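Local coordinates for Melibiose/raffinose/stachyose-binding protein MelE (Bacillus subtilis subsp. subtilis str. 168, PDB 4R6H), which binds melibiose, raffinose and stachyose as the solute-binding component of the ABC transporter that imports these sugars, at residues A[58-63]-A[330-335]; A[84-89]-A[312-317]; A[172-177]-A[240-245]; A[212-217]-A[225-230]. All coordinates share one frame; numbering follows the deposited sequence. Where two conformers were deposited one is given.

From the N terminus, the chain opens four loops and closes them in reverse order. Residues 58-63 open interaction 1, 84-89 interaction 2, 172-177 interaction 3 and 212-217 interaction 4. Interaction 4 closes first, at 225-230. Interaction 3 closes at 240-245, interaction 2 at 312-317 and interaction 1 at 330-335. All four are nested and none cross. Interactions 1 and 2 lie in one lobe, their centres about 22 Å apart, and are joined by the run from strand 310-313 into helix 320-331. Interactions 3 and 4, with centres about 29 Å apart, belong to the other lobe and share helix 229-240, one near each end.

Interaction 1 (A[58-63]-A[330-335]); sequences EKEHSD and MARPAN
Glu60 lays its carboxylate end-on against the guanidinium of Arg332, and the two flat groups lie almost in one plane, 7° apart. The salt bridge is bidentate. NH2 of Arg332 donates to OE1 of Glu60 at 2.7 Å, and NH1 of Arg332 donates to OE2 of Glu60 at 2.9 Å. Both bonds are nearly straight, and each carboxylate oxygen uses its syn lone pair, the one on the side of the other oxygen. The oxygens sit close to the guanidinium plane, at its NH1-NH2 edge. This leaves little freedom for either group to twist without bending a bond.

The two side chains reach each other from opposite directions. Glu60 runs extended beyond CG. Arg332 has CG anti to its carbonyl carbon (chi1 -65°) and then stretches out from CG to NE, which carries its charge across to the glutamate. The bridge joins the C-terminal end of helix 44-60 to the junction of helices 320-331 and 333-343, where Arg332 is the N-cap residue of the second helix. These helices belong to the lobe of the solute-binding protein fold that also holds the parallel strands 33-38 and 64-69. Beneath the bridge, Met330 packs on Phe50 and Leu53 of helix 44-60, and Asn335 also touches Leu53. His61 is close by, but its NE2 stays 6.7 Å from NH2 of Arg332, and its ring stacks on Phe57. Glu60 and Arg332 are both exposed, so solvent probably screens part of their attraction.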
loop_
_atom_site.group_PDB
_atom_site.type_symbol
_atom_site.label_atom_id
_atom_site.label_comp_id
_atom_site.label_asym_id
_atom_site.label_seq_id
_atom_site.Cartn_x
_atom_site.Cartn_y
_atom_site.Cartn_z
ATOM N N GLU A 58 -14.519 -11.540 -23.155
ATOM C CA GLU A 58 -14.972 -12.777 -23.815
ATOM C C GLU A 58 -15.973 -12.479 -24.932
ATOM O O GLU A 58 -15.975 -13.208 -25.945
ATOM C CB GLU A 58 -15.557 -13.751 -22.833
ATOM C CG GLU A 58 -14.523 -14.351 -21.891
ATOM C CD GLU A 58 -15.120 -15.251 -20.843
ATOM O OE1 GLU A 58 -16.360 -15.322 -20.752
ATOM O OE2 GLU A 58 -14.364 -15.866 -20.096
ATOM N N LYS A 59 -16.779 -11.420 -24.811
ATOM C CA LYS A 59 -17.717 -11.053 -25.912
ATOM C C LYS A 59 -16.986 -10.671 -27.197
ATOM O O LYS A 59 -17.436 -10.981 -28.298
ATOM C CB LYS A 59 -18.680 -9.923 -25.501
ATOM C CG LYS A 59 -19.789 -10.387 -24.567
ATOM C CD LYS A 59 -20.356 -9.222 -23.770
ATOM C CE LYS A 59 -20.667 -9.579 -22.317
ATOM N NZ LYS A 59 -20.287 -8.495 -21.353
ATOM N N GLU A 60 -15.827 -10.038 -27.045
ATOM C CA GLU A 60 -14.967 -9.614 -28.127
ATOM C C GLU A 60 -14.027 -10.733 -28.627
ATOM O O GLU A 60 -13.409 -10.618 -29.680
ATOM C CB GLU A 60 -14.155 -8.426 -27.613
ATOM C CG GLU A 60 -13.828 -7.383 -28.631
ATOM C CD GLU A 60 -13.148 -6.191 -27.998
ATOM O OE1 GLU A 60 -11.961 -6.009 -28.302
ATOM O OE2 GLU A 60 -13.814 -5.454 -27.229
ATOM N N HIS A 61 -13.905 -11.812 -27.847
ATOM C CA HIS A 61 -12.979 -12.914 -28.142
ATOM C C HIS A 61 -13.687 -14.238 -27.881
ATOM O O HIS A 61 -13.556 -14.820 -26.812
ATOM C CB HIS A 61 -11.726 -12.819 -27.282
ATOM C CG HIS A 61 -10.851 -11.670 -27.621
ATOM N ND1 HIS A 61 -10.976 -10.430 -27.027
ATOM C CD2 HIS A 61 -9.824 -11.569 -28.496
ATOM C CE1 HIS A 61 -10.063 -9.618 -27.530
ATOM N NE2 HIS A 61 -9.358 -10.282 -28.428
ATOM N N SER A 62 -14.445 -14.686 -28.884
ATOM C CA SER A 62 -15.285 -15.860 -28.795
ATOM C C SER A 62 -14.529 -17.167 -28.573
ATOM O O SER A 62 -15.149 -18.185 -28.269
ATOM C CB SER A 62 -16.099 -16.016 -30.086
ATOM O OG SER A 62 -15.242 -16.195 -31.215
ATOM N N ASP A 63 -13.212 -17.139 -28.742
ATOM C CA ASP A 63 -12.406 -18.315 -28.502
ATOM C C ASP A 63 -11.647 -18.334 -27.183
ATOM O O ASP A 63 -10.789 -19.186 -26.985
ATOM C CB ASP A 63 -11.405 -18.495 -29.655
ATOM C CG ASP A 63 -10.410 -17.349 -29.776
ATOM O OD1 ASP A 63 -10.752 -16.195 -29.441
ATOM O OD2 ASP A 63 -9.274 -17.617 -30.210
ATOM N N MET A 330 -7.962 -4.062 -20.825
ATOM C CA MET A 330 -8.090 -3.461 -19.491
ATOM C C MET A 330 -7.658 -1.981 -19.449
ATOM O O MET A 330 -8.212 -1.187 -18.663
ATOM C CB MET A 330 -7.283 -4.277 -18.480
ATOM C CG MET A 330 -7.899 -5.629 -18.166
ATOM S SD MET A 330 -9.509 -5.638 -17.389
ATOM C CE MET A 330 -9.130 -4.984 -15.757
ATOM N N ALA A 331 -6.718 -1.621 -20.328
ATOM C CA ALA A 331 -6.154 -0.268 -20.399
ATOM C C ALA A 331 -7.031 0.719 -21.161
ATOM O O ALA A 331 -6.778 1.930 -21.107
ATOM C CB ALA A 331 -4.767 -0.300 -21.025
ATOM N N ARG A 332 -8.022 0.240 -21.885
ATOM C CA ARG A 332 -8.973 1.165 -22.554
ATOM C C ARG A 332 -9.578 2.071 -21.457
ATOM O O ARG A 332 -9.977 1.580 -20.409
ATOM C CB ARG A 332 -10.071 0.392 -23.253
ATOM C CG ARG A 332 -9.580 -0.451 -24.404
ATOM C CD ARG A 332 -10.785 -1.145 -25.019
ATOM N NE ARG A 332 -10.352 -2.074 -26.046
ATOM C CZ ARG A 332 -11.111 -3.018 -26.585
ATOM N NH1 ARG A 332 -12.367 -3.157 -26.242
ATOM N NH2 ARG A 332 -10.597 -3.790 -27.550
ATOM N N PRO A 333 -9.695 3.378 -21.709
ATOM C CA PRO A 333 -10.094 4.269 -20.613
ATOM C C PRO A 333 -11.396 3.916 -19.880
ATOM O O PRO A 333 -11.443 3.986 -18.658
ATOM C CB PRO A 333 -10.237 5.631 -21.303
ATOM C CG PRO A 333 -9.334 5.546 -22.490
ATOM C CD PRO A 333 -9.301 4.101 -22.925
ATOM N N ALA A 334 -12.452 3.514 -20.568
ATOM C CA ALA A 334 -13.676 3.188 -19.868
ATOM C C ALA A 334 -13.483 2.005 -18.964
ATOM O O ALA A 334 -13.997 1.985 -17.841
ATOM C CB ALA A 334 -14.832 2.911 -20.817
ATOM N N ASN A 335 -12.740 0.993 -19.450
ATOM C CA ASN A 335 -12.462 -0.177 -18.621
ATOM C C ASN A 335 -11.533 0.129 -17.438
ATOM O O ASN A 335 -11.757 -0.339 -16.308
ATOM C CB ASN A 335 -11.885 -1.303 -19.463
ATOM C CG ASN A 335 -12.860 -1.784 -20.535
ATOM O OD1 ASN A 335 -14.066 -1.679 -20.359
ATOM N ND2 ASN A 335 -12.346 -2.330 -21.617
#

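Interaction 2 (A[84-89]-A[312-317]); sequences AANDLP and AAWKDS
Trp314 O accepts a backbone hydrogen bond from Ser317 N at 3.0 Å, closing a type I beta turn that folds against one face of the indole while Leu88 covers the other. On the turn side, Asp316 C lies over the centre of the ring system and Ser317 N lies nearer its rim. On the opposite face, Leu88 CB makes a CH-pi contact, 3.8 Å from the centroid of the five-membered ring of Trp314 and 19° off the ring normal. Leu88 CD1 continues along the indole and comes within 3.8 Å of Trp314 NE1. The indole CG is anti to the backbone N of Trp314 (chi1 -180°), and this swings the ring out over the 84-89 loop.

Backbone oxygens of that loop also approach the ring carbons. Leu88 O is 3.3 Å from Trp314 CE3, and Asn86 O is 3.3 Å from Trp314 CH2. Asn86 has positive phi and ends helix 75-84 in a Schellman motif, so the chain turns here before it enters strand 91-92. That strand pairs antiparallel with the middle strand 310-313, and Trp314 bonds through its backbone to Asp90. The contact carries this pairing on into the loops beside it. A serine in place of Trp314 would probably open a gap between Leu88 and the 314-317 turn and leave the leucine side chain free to shift.

Between the segments the hold rests on apolar and CH-pi contact of Leu88 with one indole face, with backbone oxygens close to ring carbons, and not on charge.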
loop_
_atom_site.group_PDB
_atom_site.type_symbol
_atom_site.label_atom_id
_atom_site.label_comp_id
_atom_site.label_asym_id
_atom_site.label_seq_id
_atom_site.Cartn_x
_atom_site.Cartn_y
_atom_site.Cartn_z
ATOM N N ALA A 84 8.787 -21.914 -9.374
ATOM C CA ALA A 84 9.733 -23.062 -9.280
ATOM C C ALA A 84 9.483 -24.108 -10.368
ATOM O O ALA A 84 10.423 -24.742 -10.875
ATOM C CB ALA A 84 9.650 -23.699 -7.906
ATOM N N ALA A 85 8.220 -24.297 -10.732
ATOM C CA ALA A 85 7.803 -25.215 -11.796
ATOM C C ALA A 85 7.974 -24.663 -13.229
ATOM O O ALA A 85 7.720 -25.381 -14.205
ATOM C CB ALA A 85 6.373 -25.612 -11.580
ATOM N N ASN A 86 8.343 -23.388 -13.335
ATOM C CA ASN A 86 8.276 -22.657 -14.606
ATOM C C ASN A 86 6.917 -22.867 -15.285
ATOM O O ASN A 86 6.830 -23.242 -16.452
ATOM C CB ASN A 86 9.472 -23.035 -15.492
ATOM C CG ASN A 86 10.492 -21.932 -15.538
ATOM O OD1 ASN A 86 11.594 -22.063 -15.007
ATOM N ND2 ASN A 86 10.103 -20.798 -16.129
ATOM N N ASP A 87 5.859 -22.633 -14.509
ATOM C CA ASP A 87 4.486 -22.931 -14.867
ATOM C C ASP A 87 3.582 -21.843 -14.300
ATOM O O ASP A 87 2.689 -22.084 -13.480
ATOM C CB ASP A 87 4.050 -24.323 -14.346
ATOM C CG ASP A 87 2.657 -24.710 -14.796
ATOM O OD1 ASP A 87 2.288 -24.338 -15.939
ATOM O OD2 ASP A 87 1.933 -25.376 -14.007
ATOM N N LEU A 88 3.799 -20.644 -14.819
ATOM C CA LEU A 88 3.098 -19.477 -14.353
ATOM C C LEU A 88 1.741 -19.341 -15.003
ATOM O O LEU A 88 1.509 -19.837 -16.075
ATOM C CB LEU A 88 3.915 -18.216 -14.579
ATOM C CG LEU A 88 5.074 -17.975 -13.600
ATOM C CD1 LEU A 88 6.259 -18.904 -13.895
ATOM C CD2 LEU A 88 5.500 -16.529 -13.625
ATOM N N PRO A 89 0.836 -18.626 -14.333
ATOM C CA PRO A 89 -0.350 -18.221 -15.032
ATOM C C PRO A 89 0.028 -17.321 -16.198
ATOM O O PRO A 89 1.102 -16.714 -16.212
ATOM C CB PRO A 89 -1.104 -17.396 -13.973
ATOM C CG PRO A 89 -0.404 -17.642 -12.679
ATOM C CD PRO A 89 0.991 -17.893 -13.067
ATOM N N ALA A 312 0.845 -8.570 -15.013
ATOM C CA ALA A 312 2.097 -8.910 -15.648
ATOM C C ALA A 312 1.859 -10.160 -16.482
ATOM O O ALA A 312 1.078 -11.036 -16.092
ATOM C CB ALA A 312 3.158 -9.190 -14.598
ATOM N N ALA A 313 2.467 -10.225 -17.658
ATOM C CA ALA A 313 2.330 -11.397 -18.539
ATOM C C ALA A 313 3.545 -12.263 -18.345
ATOM O O ALA A 313 4.683 -11.793 -18.239
ATOM C CB ALA A 313 2.201 -10.972 -20.000
ATOM N N TRP A 314 3.325 -13.562 -18.336
ATOM C CA TRP A 314 4.462 -14.478 -18.290
ATOM C C TRP A 314 5.145 -14.509 -19.666
ATOM O O TRP A 314 4.488 -14.797 -20.659
ATOM C CB TRP A 314 3.965 -15.859 -17.955
ATOM C CG TRP A 314 5.045 -16.903 -17.865
ATOM C CD1 TRP A 314 6.359 -16.716 -17.550
ATOM C CD2 TRP A 314 4.862 -18.306 -18.061
ATOM N NE1 TRP A 314 7.022 -17.941 -17.543
ATOM C CE2 TRP A 314 6.119 -18.924 -17.834
ATOM C CE3 TRP A 314 3.770 -19.092 -18.380
ATOM C CZ2 TRP A 314 6.308 -20.319 -17.971
ATOM C CZ3 TRP A 314 3.952 -20.520 -18.485
ATOM C CH2 TRP A 314 5.207 -21.080 -18.277
ATOM N N LYS A 315 6.441 -14.208 -19.672
ATOM C CA LYS A 315 7.203 -14.112 -20.921
ATOM C C LYS A 315 7.168 -15.404 -21.730
ATOM O O LYS A 315 7.236 -15.365 -22.957
ATOM C CB LYS A 315 8.646 -13.676 -20.655
ATOM C CG LYS A 315 9.530 -14.711 -19.971
ATOM C CD LYS A 315 10.942 -14.171 -19.736
ATOM C CE LYS A 315 11.829 -15.198 -19.053
ATOM N NZ LYS A 315 12.294 -16.264 -19.983
ATOM N N ASP A 316 7.054 -16.534 -21.046
ATOM C CA ASP A 316 7.055 -17.811 -21.717
ATOM C C ASP A 316 5.661 -18.420 -21.838
ATOM O O ASP A 316 5.528 -19.581 -22.185
ATOM C CB ASP A 316 8.096 -18.733 -21.053
ATOM C CG ASP A 316 9.508 -18.225 -21.274
ATOM O OD1 ASP A 316 9.800 -17.664 -22.349
ATOM O OD2 ASP A 316 10.316 -18.319 -20.336
ATOM N N SER A 317 4.600 -17.628 -21.628
ATOM C CA SER A 317 3.256 -18.132 -21.832
ATOM C C SER A 317 3.021 -18.508 -23.282
ATOM O O SER A 317 3.325 -17.727 -24.168
ATOM C CB SER A 317 2.205 -17.079 -21.479
ATOM O OG SER A 317 0.880 -17.484 -21.849
#

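Interaction 3 (A[172-177]-A[240-245]); sequences TIKEKS and KEKLIN
Glu241 comes first, and its carbonyl oxygen receives the ammonium group of Lys174 in a short hydrogen bond, NZ of Lys174 to O of Glu241, 2.6 Å. The donor stands above the carbonyl plane, 36° out of it, and so does not sit on a lone pair. The carboxylate of Glu241 takes no direct part, since its OE1 is 6.1 Å from Lys174 NZ. This carbonyl lies at the C-terminal end of helix 229-240, where the helix dipole is likely to favour a positive charge.

Lys242 follows with positive phi. It is the C-prime residue of a Schellman motif that ends the helix, with Leu243 N bonded to Met238 O and Lys242 N to Gln239 O. The turn presents the backbone of 241-242 to helix 163-177. Lys174 CD comes within 3.6 Å of Lys242 O and 4.1 Å of Lys242 CB. The two ammonium groups stay apart, with 6.4 Å between Lys174 NZ and Lys242 NZ.

Lys174 has CG anti to its backbone N (chi1 176°) and bends at chi3 (90°), which turns its tip onto the helix end. Without that long chain, an alanine here would probably leave Glu241 O without its charged donor and uncover the Schellman turn.

Leu243 comes next and is buried. Its CD2 rests 4.2 Å from Lys174 CD, beside the aliphatic part of the lysine. The leucine also packs on Leu170 and Arg171, one turn earlier on helix 163-177.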
loop_
_atom_site.group_PDB
_atom_site.type_symbol
_atom_site.label_atom_id
_atom_site.label_comp_id
_atom_site.label_asym_id
_atom_site.label_seq_id
_atom_site.Cartn_x
_atom_site.Cartn_y
_atom_site.Cartn_z
ATOM N N THR A 172 -2.294 18.874 20.848
ATOM C CA THR A 172 -3.371 19.889 20.827
ATOM C C THR A 172 -4.747 19.269 20.954
ATOM O O THR A 172 -5.626 19.728 21.694
ATOM C CB THR A 172 -3.313 20.715 19.529
ATOM O OG1 THR A 172 -2.086 21.445 19.500
ATOM C CG2 THR A 172 -4.526 21.668 19.428
ATOM N N ILE A 173 -4.977 18.201 20.202
ATOM C CA ILE A 173 -6.256 17.525 20.259
ATOM C C ILE A 173 -6.523 16.970 21.659
ATOM O O ILE A 173 -7.647 17.072 22.184
ATOM C CB ILE A 173 -6.287 16.408 19.164
ATOM C CG1 ILE A 173 -6.316 17.037 17.770
ATOM C CG2 ILE A 173 -7.453 15.472 19.321
ATOM C CD1 ILE A 173 -5.677 16.178 16.684
ATOM N N LYS A 174 -5.508 16.373 22.290
ATOM C CA LYS A 174 -5.677 15.838 23.597
ATOM C C LYS A 174 -6.049 16.967 24.571
ATOM O O LYS A 174 -6.985 16.797 25.350
ATOM C CB LYS A 174 -4.430 15.072 24.063
ATOM C CG LYS A 174 -4.596 14.581 25.497
ATOM C CD LYS A 174 -3.407 13.799 26.018
ATOM C CE LYS A 174 -2.370 14.673 26.688
ATOM N NZ LYS A 174 -1.341 13.896 27.477
ATOM N N GLU A 175 -5.309 18.069 24.503
ATOM C CA GLU A 175 -5.492 19.247 25.428
ATOM C C GLU A 175 -6.906 19.830 25.231
ATOM O O GLU A 175 -7.732 19.928 26.165
ATOM C CB GLU A 175 -4.392 20.286 25.145
ATOM C CG GLU A 175 -3.040 19.988 25.805
ATOM C CD GLU A 175 -1.743 20.488 25.100
ATOM O OE1 GLU A 175 -1.742 21.333 24.158
ATOM O OE2 GLU A 175 -0.652 20.011 25.527
ATOM N N LYS A 176 -7.228 20.141 23.988
ATOM C CA LYS A 176 -8.463 20.890 23.699
ATOM C C LYS A 176 -9.715 20.021 23.774
ATOM O O LYS A 176 -10.795 20.533 24.096
ATOM C CB LYS A 176 -8.357 21.636 22.361
ATOM C CG LYS A 176 -7.204 22.622 22.251
ATOM C CD LYS A 176 -7.570 24.065 22.560
ATOM C CE LYS A 176 -6.532 25.021 21.981
ATOM N NZ LYS A 176 -6.395 24.895 20.496
ATOM N N SER A 177 -9.619 18.716 23.501
ATOM C CA SER A 177 -10.775 17.855 23.557
ATOM C C SER A 177 -11.008 17.316 24.969
ATOM O O SER A 177 -11.998 16.649 25.208
ATOM C CB SER A 177 -10.660 16.679 22.580
ATOM O OG SER A 177 -9.833 15.655 23.093
ATOM N N LYS A 240 2.684 6.832 25.960
ATOM C CA LYS A 240 2.819 7.380 27.314
ATOM C C LYS A 240 2.040 8.676 27.503
ATOM O O LYS A 240 1.455 8.903 28.583
ATOM C CB LYS A 240 4.273 7.609 27.658
ATOM C CG LYS A 240 4.501 7.653 29.169
ATOM C CD LYS A 240 5.963 7.786 29.519
ATOM C CE LYS A 240 6.170 8.001 31.021
ATOM N NZ LYS A 240 7.472 8.700 31.295
ATOM N N GLU A 241 2.034 9.504 26.452
ATOM C CA GLU A 241 1.401 10.826 26.475
ATOM C C GLU A 241 -0.073 10.810 26.132
ATOM O O GLU A 241 -0.689 11.878 26.013
ATOM C CB GLU A 241 2.124 11.728 25.537
ATOM C CG GLU A 241 3.584 11.929 25.941
ATOM C CD GLU A 241 4.404 12.652 24.923
ATOM O OE1 GLU A 241 3.834 13.487 24.183
ATOM O OE2 GLU A 241 5.630 12.406 24.806
ATOM N N LYS A 242 -0.625 9.622 26.002
ATOM C CA LYS A 242 -2.043 9.388 25.729
ATOM C C LYS A 242 -2.458 10.042 24.422
ATOM O O LYS A 242 -3.553 10.615 24.318
ATOM C CB LYS A 242 -2.919 9.847 26.910
ATOM C CG LYS A 242 -2.537 9.154 28.229
ATOM C CD LYS A 242 -1.640 10.054 29.080
ATOM C CE LYS A 242 -1.059 9.329 30.286
ATOM N NZ LYS A 242 -2.108 8.761 31.171
ATOM N N LEU A 243 -1.581 9.938 23.426
ATOM C CA LEU A 243 -1.898 10.488 22.074
ATOM C C LEU A 243 -2.473 9.411 21.170
ATOM O O LEU A 243 -2.994 9.716 20.105
ATOM C CB LEU A 243 -0.682 11.058 21.445
ATOM C CG LEU A 243 0.056 12.082 22.323
ATOM C CD1 LEU A 243 1.299 12.622 21.645
ATOM C CD2 LEU A 243 -0.899 13.183 22.746
ATOM N N ILE A 244 -2.346 8.158 21.577
ATOM C CA ILE A 244 -3.044 7.045 20.948
ATOM C C ILE A 244 -4.148 6.555 21.878
ATOM O O ILE A 244 -4.241 6.977 23.053
ATOM C CB ILE A 244 -2.072 5.937 20.435
ATOM C CG1 ILE A 244 -1.260 5.337 21.585
ATOM C CG2 ILE A 244 -1.153 6.486 19.345
ATOM C CD1 ILE A 244 -0.586 4.020 21.222
ATOM N N ASN A 245 -5.043 5.734 21.359
ATOM C CA ASN A 245 -6.079 5.183 22.166
ATOM C C ASN A 245 -5.532 4.305 23.306
ATOM O O ASN A 245 -4.642 3.485 23.115
ATOM C CB ASN A 245 -7.126 4.413 21.352
ATOM C CG ASN A 245 -6.555 3.521 20.253
ATOM O OD1 ASN A 245 -5.669 3.925 19.508
ATOM N ND2 ASN A 245 -7.119 2.338 20.108
#

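Interaction 4 (A[212-217]-A[225-230]); sequences HNEKKQ and WSKFTY
Glu214 and Lys227 meet in a loose salt bridge, with NZ of Lys227 3.4 Å from OE2 of Glu214. The hydrogen bond along this line is weak. The two side chains cross at about a right angle. The lysine stem touches the acid as well, with Lys227 CD 3.6 Å from Glu214 CD. A water completes the first shell. It accepts from Lys227 NZ at 3.0 Å and sits beside OE1 of Glu214, at a separation too short to be taken at face value.

Glu214 bends at chi2 (-75°), which folds its carboxylate back toward the lysine.

Further out, Glu214 is the N-cap residue of helix 215-220. Just before it, Asn213 forms an Asx turn, with OD1 accepting from Lys215 N at 3.3 Å. On the other segment, the neighbouring Phe228 is buried on Ala202 and Leu206 of helix 192-206. The contact thus joins the chain just ahead of helix 215-220 to the chain leading into helix 229-240, at the surface.

The long, weak bond suggests a mainly electrostatic attraction, which probably ties the two pieces of chain together only loosely.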
loop_
_atom_site.group_PDB
_atom_site.type_symbol
_atom_site.label_atom_id
_atom_site.label_comp_id
_atom_site.label_asym_id
_atom_site.label_seq_id
_atom_site.Cartn_x
_atom_site.Cartn_y
_atom_site.Cartn_z
ATOM N N HIS A 212 20.202 11.891 4.287
ATOM C CA HIS A 212 19.870 11.082 5.444
ATOM C C HIS A 212 19.145 9.840 5.024
ATOM O O HIS A 212 17.988 9.605 5.401
ATOM C CB HIS A 212 19.047 11.900 6.477
ATOM C CG HIS A 212 19.730 13.166 6.893
ATOM N ND1 HIS A 212 19.356 14.409 6.437
ATOM C CD2 HIS A 212 20.841 13.364 7.644
ATOM C CE1 HIS A 212 20.175 15.324 6.922
ATOM N NE2 HIS A 212 21.077 14.718 7.669
ATOM N N ASN A 213 19.797 9.045 4.186
ATOM C CA ASN A 213 19.244 7.799 3.810
ATOM C C ASN A 213 20.220 6.659 3.852
ATOM O O ASN A 213 21.449 6.829 3.940
ATOM C CB ASN A 213 18.578 7.899 2.462
ATOM C CG ASN A 213 19.538 7.801 1.321
ATOM O OD1 ASN A 213 19.877 6.687 0.849
ATOM N ND2 ASN A 213 19.976 8.929 0.852
ATOM N N GLU A 214 19.618 5.483 3.862
ATOM C CA GLU A 214 20.310 4.243 4.092
ATOM C C GLU A 214 19.941 3.188 3.066
ATOM O O GLU A 214 20.038 2.023 3.357
ATOM C CB GLU A 214 19.967 3.754 5.487
ATOM C CG GLU A 214 20.355 4.721 6.601
ATOM C CD GLU A 214 21.833 4.694 6.843
ATOM O OE1 GLU A 214 22.381 3.572 6.824
ATOM O OE2 GLU A 214 22.430 5.768 7.052
ATOM N N LYS A 215 19.523 3.621 1.882
ATOM C CA LYS A 215 19.122 2.683 0.805
ATOM C C LYS A 215 20.172 1.606 0.541
ATOM O O LYS A 215 19.897 0.412 0.524
ATOM C CB LYS A 215 18.863 3.435 -0.503
ATOM C CG LYS A 215 17.629 4.350 -0.510
ATOM C CD LYS A 215 17.587 5.105 -1.853
ATOM C CE LYS A 215 16.470 6.130 -1.954
ATOM N NZ LYS A 215 16.460 6.832 -3.268
ATOM N N LYS A 216 21.410 2.049 0.352
ATOM C CA LYS A 216 22.471 1.098 -0.007
ATOM C C LYS A 216 22.744 0.103 1.106
ATOM O O LYS A 216 22.903 -1.103 0.846
ATOM C CB LYS A 216 23.752 1.852 -0.349
ATOM C CG LYS A 216 23.630 2.714 -1.579
ATOM C CD LYS A 216 24.991 3.275 -1.993
ATOM C CE LYS A 216 24.884 4.483 -2.918
ATOM N NZ LYS A 216 26.257 4.919 -3.334
ATOM N N GLN A 217 22.758 0.583 2.353
ATOM C CA GLN A 217 23.036 -0.260 3.511
ATOM C C GLN A 217 21.913 -1.249 3.821
ATOM O O GLN A 217 22.146 -2.375 4.217
ATOM C CB GLN A 217 23.292 0.597 4.750
ATOM C CG GLN A 217 24.481 1.568 4.595
ATOM C CD GLN A 217 24.127 2.930 4.023
ATOM O OE1 GLN A 217 23.182 3.107 3.259
ATOM N NE2 GLN A 217 24.919 3.923 4.402
ATOM N N TRP A 225 20.461 -1.062 12.798
ATOM C CA TRP A 225 19.096 -0.934 13.298
ATOM C C TRP A 225 18.964 0.096 14.410
ATOM O O TRP A 225 17.861 0.502 14.765
ATOM C CB TRP A 225 18.507 -2.310 13.651
ATOM C CG TRP A 225 18.138 -3.011 12.374
ATOM C CD1 TRP A 225 18.951 -3.761 11.573
ATOM C CD2 TRP A 225 16.872 -2.932 11.704
ATOM N NE1 TRP A 225 18.250 -4.175 10.449
ATOM C CE2 TRP A 225 16.975 -3.684 10.516
ATOM C CE3 TRP A 225 15.652 -2.324 12.014
ATOM C CZ2 TRP A 225 15.903 -3.821 9.622
ATOM C CZ3 TRP A 225 14.586 -2.457 11.140
ATOM C CH2 TRP A 225 14.731 -3.193 9.945
ATOM N N SER A 226 20.092 0.544 14.966
ATOM C CA SER A 226 20.055 1.680 15.862
ATOM C C SER A 226 19.414 2.922 15.217
ATOM O O SER A 226 18.832 3.770 15.924
ATOM C CB SER A 226 21.476 2.011 16.371
ATOM O OG SER A 226 22.306 2.420 15.305
ATOM N N LYS A 227 19.449 3.015 13.878
ATOM C CA LYS A 227 18.848 4.133 13.166
ATOM C C LYS A 227 17.311 4.034 13.085
ATOM O O LYS A 227 16.640 5.001 12.751
ATOM C CB LYS A 227 19.448 4.219 11.749
ATOM C CG LYS A 227 20.930 4.567 11.778
ATOM C CD LYS A 227 21.569 4.644 10.407
ATOM C CE LYS A 227 22.882 5.422 10.496
ATOM N NZ LYS A 227 23.996 4.641 9.903
ATOM N N PHE A 228 16.777 2.870 13.394
ATOM C CA PHE A 228 15.347 2.615 13.339
ATOM C C PHE A 228 14.701 2.947 14.692
ATOM O O PHE A 228 13.475 3.068 14.774
ATOM C CB PHE A 228 15.093 1.144 13.011
ATOM C CG PHE A 228 13.752 0.860 12.360
ATOM C CD1 PHE A 228 13.619 1.035 11.008
ATOM C CD2 PHE A 228 12.665 0.369 13.094
ATOM C CE1 PHE A 228 12.428 0.745 10.374
ATOM C CE2 PHE A 228 11.460 0.094 12.455
ATOM C CZ PHE A 228 11.353 0.282 11.106
ATOM N N THR A 229 15.489 3.054 15.769
ATOM C CA THR A 229 14.926 3.183 17.105
ATOM C C THR A 229 14.007 4.373 17.287
ATOM O O THR A 229 13.033 4.321 18.068
ATOM C CB THR A 229 16.083 3.246 18.160
ATOM O OG1 THR A 229 16.946 2.116 17.956
ATOM C CG2 THR A 229 15.591 3.262 19.559
ATOM N N TYR A 230 14.354 5.422 16.554
ATOM C CA TYR A 230 13.494 6.621 16.531
ATOM C C TYR A 230 11.999 6.326 16.395
ATOM O O TYR A 230 11.179 6.869 17.141
ATOM C CB TYR A 230 13.950 7.539 15.398
ATOM C CG TYR A 230 13.093 8.745 15.178
ATOM C CD1 TYR A 230 13.252 9.883 15.932
ATOM C CD2 TYR A 230 12.128 8.774 14.163
ATOM C CE1 TYR A 230 12.477 11.026 15.706
ATOM C CE2 TYR A 230 11.354 9.916 13.956
ATOM C CZ TYR A 230 11.535 11.018 14.700
ATOM O OH TYR A 230 10.732 12.116 14.467
HETATM O O HOH W 1 23.479 2.073 8.400
#